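Local structure of reducing end xylose-releasing exo-oligoxylanase (Bacillus halodurans, 1WU4) at residues G279-E282 and W283-E286; V321-I324 and A325-A328. The protein hydrolyses xylooligosaccharides of three or more units, releasing xylose from the reducing end with inversion of anomeric configuration. The protein carries 1 engineered substitution. All coordinates share one frame; numbering follows the deposited sequence.

Both contacts are local, made by side chains and backbone three or four residues apart, but they sample different environments. Contact 1 lies at the surface, where none of the touching residues is buried, and contains the first turn of helix 282-295. Contact 2 is largely buried, with seven of its eight touching residues buried, inside helix 320-329. Their centres are 19 Å apart and they do not touch, yet helix 282-295 connects them: contact 1 caps its beginning, and Asn327 of contact 2 packs on Ile291 and Phe295 near its other end. Hydroxyl capping and crowded like-charged carboxylates characterise the first; a leucine methyl against an asparagine amide and a threonine hydroxyl set close to backbone carbonyls characterise the second.

Contact 1: G279-E282 and W283-E286; sequences GGSE and WSAE
Ser281 O accepts from Ala285 N at 3.1 Å and Glu282 O from Glu286 N at 3.0 Å, with N-H...O angles of 168° and 162°, which identifies this as the opening turn of an alpha helix. Ser281 stands at the N-cap. Its OG receives Ser284 N at 3.1 Å, occupying an amide of the first turn that has no helical carbonyl before it to bond. With chi1 at 68°, OG sits between the backbone N and the carbonyl carbon, turned to where that amide can meet it. The same oxygen lies 2.9 Å from Ser284 OG, so the two hydroxyls are within bonding distance, although the course of the proton is not settled. Ser284 OG also lies in plane at the edge of the Trp283 indole.

Glu282 and Glu286 meet one turn apart. Glu282 bends at chi2 while Glu286 is extended beyond CG, and their OE1 atoms come within 3.0 Å, the carboxylate planes nearly perpendicular. Glu286 OE1 also approaches Glu282 CG at 3.1 Å. Such closeness would probably raise the pKa of one acid, so that a proton may be shared between them.

Helix 265-278 ends just before this cap, and Gly279, with positive phi, is the first residue to leave it. Trp283 packs on Ile271 of that helix and on Leu230 and Lys231 of helix 216-233, while Ala285 touches Ser334 in a loop.

Contact 2: V321-I324 and A325-A328; sequences VGLI and ATNA
Leu323 and Asn327, one turn apart, touch through the amide of the asparagine and the branched end of the leucine: Asn327 ND2 is 3.6 Å from Leu323 CD1, and OD1 of the same amide is 3.9 Å from that methyl. Asn327 CG is anti to its carbonyl carbon (chi1 -77°), which swings the amide back along the helix over Leu323. Leu323 O receives Asn327 N at 2.9 Å and lies equally close, 2.9 Å, to Thr326 OG1. The hydroxyl may add a second bond to that carbonyl, but its proton could turn to Gly322 O, 3.3 Å from Thr326 OG1. Thr326 CG2 rests 3.3 Å from Gly322 O.

Beneath these side chains the i to i+4 ladder is regular, with Ala325 N bonded to Val321 O at 2.9 Å and Ala328 N to Ile324 O at 3.0 Å.

Further out, Gly322 N bonds to Asp361 OD1, and Asn327 O accepts from Gln292 NE2. Asn327 also packs on Ile291, Phe295 and Asn343, so replacing it with an alanine would probably open a gap beside Leu323 CD1 and weaken the packing between this helix and helices 282-295 and 340-348.

Helices 282-295, 340-348 and 358-372 all touch this one, the helix-against-helix layering of the (alpha/alpha)6 barrel of glycoside hydrolase family 8. The Thr326 side chain lies about 10 Å from those of Glu70 and Asp263, the proton donor and acceptor inferred by similarity.

Contact 1: G279-E282 and W283-E286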
ATOM      1  N   GLY A 279       7.324 -15.409  -3.622  1.00 13.56           N
ATOM      2  CA  GLY A 279       7.632 -16.611  -2.867  1.00 12.72           C
ATOM      3  C   GLY A 279       7.637 -16.469  -1.362  1.00 14.51           C
ATOM      4  O   GLY A 279       8.008 -15.429  -0.813  1.00 13.96           O
ATOM      5  N   GLY A 280       7.228 -17.535  -0.688  1.00 14.73           N
ATOM      6  CA  GLY A 280       7.204 -17.513   0.759  1.00 17.17           C
ATOM      7  C   GLY A 280       8.609 -17.595   1.315  1.00 17.60           C
ATOM      8  O   GLY A 280       9.570 -17.825   0.577  1.00 18.23           O
ATOM      9  N   SER A 281       8.734 -17.388   2.620  1.00 16.72           N
ATOM     10  CA  SER A 281      10.025 -17.461   3.287  1.00 14.80           C
ATOM     11  C   SER A 281       9.768 -17.865   4.726  1.00 13.88           C
ATOM     12  O   SER A 281       8.674 -17.655   5.252  1.00 14.25           O
ATOM     13  CB  SER A 281      10.746 -16.108   3.248  1.00 16.06           C
ATOM     14  OG  SER A 281      10.081 -15.141   4.040  1.00 16.45           O
ATOM     15  N   GLU A 282      10.772 -18.454   5.361  1.00 14.29           N
ATOM     16  CA  GLU A 282      10.625 -18.882   6.741  1.00 13.90           C
ATOM     17  C   GLU A 282      10.325 -17.677   7.627  1.00 10.78           C
ATOM     18  O   GLU A 282       9.437 -17.725   8.478  1.00 12.90           O
ATOM     19  CB  GLU A 282      11.904 -19.571   7.218  1.00 17.58           C
ATOM     20  CG  GLU A 282      11.761 -20.300   8.543  1.00 28.94           C
ATOM     21  CD  GLU A 282      10.910 -21.551   8.431  1.00 33.17           C
ATOM     22  OE1 GLU A 282      10.665 -22.202   9.470  1.00 35.74           O
ATOM     23  OE2 GLU A 282      10.489 -21.888   7.304  1.00 36.64           O
ATOM     24  N   TRP A 283      11.062 -16.591   7.417  1.00 11.75           N
ATOM     25  CA  TRP A 283      10.862 -15.394   8.223  1.00 10.81           C
ATOM     26  C   TRP A 283       9.453 -14.824   8.089  1.00  9.87           C
ATOM     27  O   TRP A 283       8.828 -14.478   9.086  1.00 10.73           O
ATOM     28  CB  TRP A 283      11.869 -14.299   7.854  1.00 11.55           C
ATOM     29  CG  TRP A 283      11.728 -13.097   8.743  1.00 10.91           C
ATOM     30  CD1 TRP A 283      12.333 -12.895   9.952  1.00 14.37           C
ATOM     31  CD2 TRP A 283      10.843 -11.981   8.549  1.00 10.40           C
ATOM     32  NE1 TRP A 283      11.879 -11.732  10.524  1.00 14.57           N
ATOM     33  CE2 TRP A 283      10.964 -11.151   9.685  1.00 11.15           C
ATOM     34  CE3 TRP A 283       9.959 -11.606   7.527  1.00 12.52           C
ATOM     35  CZ2 TRP A 283      10.233  -9.967   9.830  1.00 13.76           C
ATOM     36  CZ3 TRP A 283       9.232 -10.427   7.671  1.00 12.29           C
ATOM     37  CH2 TRP A 283       9.375  -9.623   8.816  1.00 11.88           C
ATOM     38  N   SER A 284       8.957 -14.721   6.859  1.00 11.61           N
ATOM     39  CA  SER A 284       7.623 -14.165   6.643  1.00  9.74           C
ATOM     40  C   SER A 284       6.522 -14.999   7.284  1.00 10.35           C
ATOM     41  O   SER A 284       5.604 -14.452   7.891  1.00 11.05           O
ATOM     42  CB  SER A 284       7.350 -13.999   5.148  1.00 10.67           C
ATOM     43  OG  SER A 284       8.221 -13.026   4.596  1.00 12.53           O
ATOM     44  N   ALA A 285       6.609 -16.319   7.152  1.00 11.38           N
ATOM     45  CA  ALA A 285       5.602 -17.193   7.743  1.00 11.84           C
ATOM     46  C   ALA A 285       5.633 -17.048   9.262  1.00 12.02           C
ATOM     47  O   ALA A 285       4.593 -16.945   9.911  1.00 12.77           O
ATOM     48  CB  ALA A 285       5.867 -18.642   7.349  1.00 12.86           C
ATOM     49  N   GLU A 286       6.836 -17.026   9.826  1.00 10.36           N
ATOM     50  CA  GLU A 286       6.986 -16.891  11.268  1.00 11.53           C
ATOM     51  C   GLU A 286       6.505 -15.529  11.764  1.00 10.24           C
ATOM     52  O   GLU A 286       5.925 -15.425  12.846  1.00 11.32           O
ATOM     53  CB  GLU A 286       8.447 -17.125  11.659  1.00 12.24           C
ATOM     54  CG  GLU A 286       8.881 -18.578  11.483  1.00 16.34           C
ATOM     55  CD  GLU A 286      10.384 -18.769  11.527  1.00 23.30           C
ATOM     56  OE1 GLU A 286      10.830 -19.934  11.482  1.00 29.47           O
ATOM     57  OE2 GLU A 286      11.121 -17.762  11.596  1.00 29.12           O
TER

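Contact 2: V321-I324 and A325-A328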
ATOM      1  N   VAL A 321     -11.268  -2.436  11.470  1.00  9.87           N
ATOM      2  CA  VAL A 321     -11.631  -3.195  10.274  1.00  9.69           C
ATOM      3  C   VAL A 321     -10.399  -3.301   9.368  1.00  9.72           C
ATOM      4  O   VAL A 321     -10.134  -4.353   8.787  1.00 10.10           O
ATOM      5  CB  VAL A 321     -12.809  -2.524   9.518  1.00  9.74           C
ATOM      6  CG1 VAL A 321     -13.031  -3.204   8.172  1.00 13.09           C
ATOM      7  CG2 VAL A 321     -14.077  -2.623  10.359  1.00 12.35           C
ATOM      8  N   GLY A 322      -9.642  -2.212   9.261  1.00  9.30           N
ATOM      9  CA  GLY A 322      -8.436  -2.235   8.454  1.00  9.27           C
ATOM     10  C   GLY A 322      -7.435  -3.221   9.040  1.00  7.95           C
ATOM     11  O   GLY A 322      -6.761  -3.939   8.303  1.00  9.86           O
ATOM     12  N   LEU A 323      -7.329  -3.254  10.366  1.00  9.30           N
ATOM     13  CA  LEU A 323      -6.413  -4.183  11.020  1.00  8.79           C
ATOM     14  C   LEU A 323      -6.820  -5.623  10.686  1.00 10.34           C
ATOM     15  O   LEU A 323      -5.973  -6.446  10.343  1.00 10.11           O
ATOM     16  CB  LEU A 323      -6.412  -3.947  12.537  1.00 10.44           C
ATOM     17  CG  LEU A 323      -5.557  -4.882  13.404  1.00  9.27           C
ATOM     18  CD1 LEU A 323      -4.145  -4.996  12.838  1.00 10.98           C
ATOM     19  CD2 LEU A 323      -5.519  -4.350  14.829  1.00 10.73           C
ATOM     20  N   ILE A 324      -8.114  -5.919  10.779  1.00  9.93           N
ATOM     21  CA  ILE A 324      -8.618  -7.253  10.459  1.00  9.81           C
ATOM     22  C   ILE A 324      -8.252  -7.622   9.021  1.00  9.29           C
ATOM     23  O   ILE A 324      -7.756  -8.718   8.753  1.00 10.48           O
ATOM     24  CB  ILE A 324     -10.159  -7.321  10.619  1.00  9.65           C
ATOM     25  CG1 ILE A 324     -10.532  -7.234  12.098  1.00 11.01           C
ATOM     26  CG2 ILE A 324     -10.706  -8.599   9.984  1.00 10.28           C
ATOM     27  CD1 ILE A 324     -12.030  -7.156  12.345  1.00 11.02           C
ATOM     28  N   ALA A 325      -8.493  -6.699   8.095  1.00  8.74           N
ATOM     29  CA  ALA A 325      -8.194  -6.938   6.689  1.00  8.41           C
ATOM     30  C   ALA A 325      -6.718  -7.221   6.440  1.00  9.02           C
ATOM     31  O   ALA A 325      -6.376  -8.145   5.700  1.00  9.02           O
ATOM     32  CB  ALA A 325      -8.640  -5.744   5.850  1.00  8.96           C
ATOM     33  N   THR A 326      -5.840  -6.432   7.052  1.00  8.37           N
ATOM     34  CA  THR A 326      -4.413  -6.635   6.839  1.00  7.92           C
ATOM     35  C   THR A 326      -3.913  -7.934   7.457  1.00  7.68           C
ATOM     36  O   THR A 326      -3.087  -8.620   6.858  1.00  8.80           O
ATOM     37  CB  THR A 326      -3.572  -5.451   7.369  1.00  7.66           C
ATOM     38  OG1 THR A 326      -3.790  -5.287   8.776  1.00  8.63           O
ATOM     39  CG2 THR A 326      -3.944  -4.164   6.636  1.00  9.88           C
ATOM     40  N   ASN A 327      -4.415  -8.281   8.640  1.00  7.91           N
ATOM     41  CA  ASN A 327      -3.990  -9.525   9.273  1.00  7.62           C
ATOM     42  C   ASN A 327      -4.425 -10.713   8.420  1.00  9.68           C
ATOM     43  O   ASN A 327      -3.709 -11.710   8.316  1.00 10.17           O
ATOM     44  CB  ASN A 327      -4.572  -9.654  10.683  1.00  9.12           C
ATOM     45  CG  ASN A 327      -3.836  -8.799  11.695  1.00  8.95           C
ATOM     46  OD1 ASN A 327      -2.735  -8.307  11.430  1.00 10.24           O
ATOM     47  ND2 ASN A 327      -4.431  -8.633  12.872  1.00 10.53           N
ATOM     48  N   ALA A 328      -5.601 -10.606   7.809  1.00  8.62           N
ATOM     49  CA  ALA A 328      -6.103 -11.675   6.953  1.00  8.57           C
ATOM     50  C   ALA A 328      -5.257 -11.771   5.683  1.00  8.99           C
ATOM     51  O   ALA A 328      -4.903 -12.864   5.247  1.00  9.48           O
ATOM     52  CB  ALA A 328      -7.566 -11.424   6.600  1.00  9.60           C
TER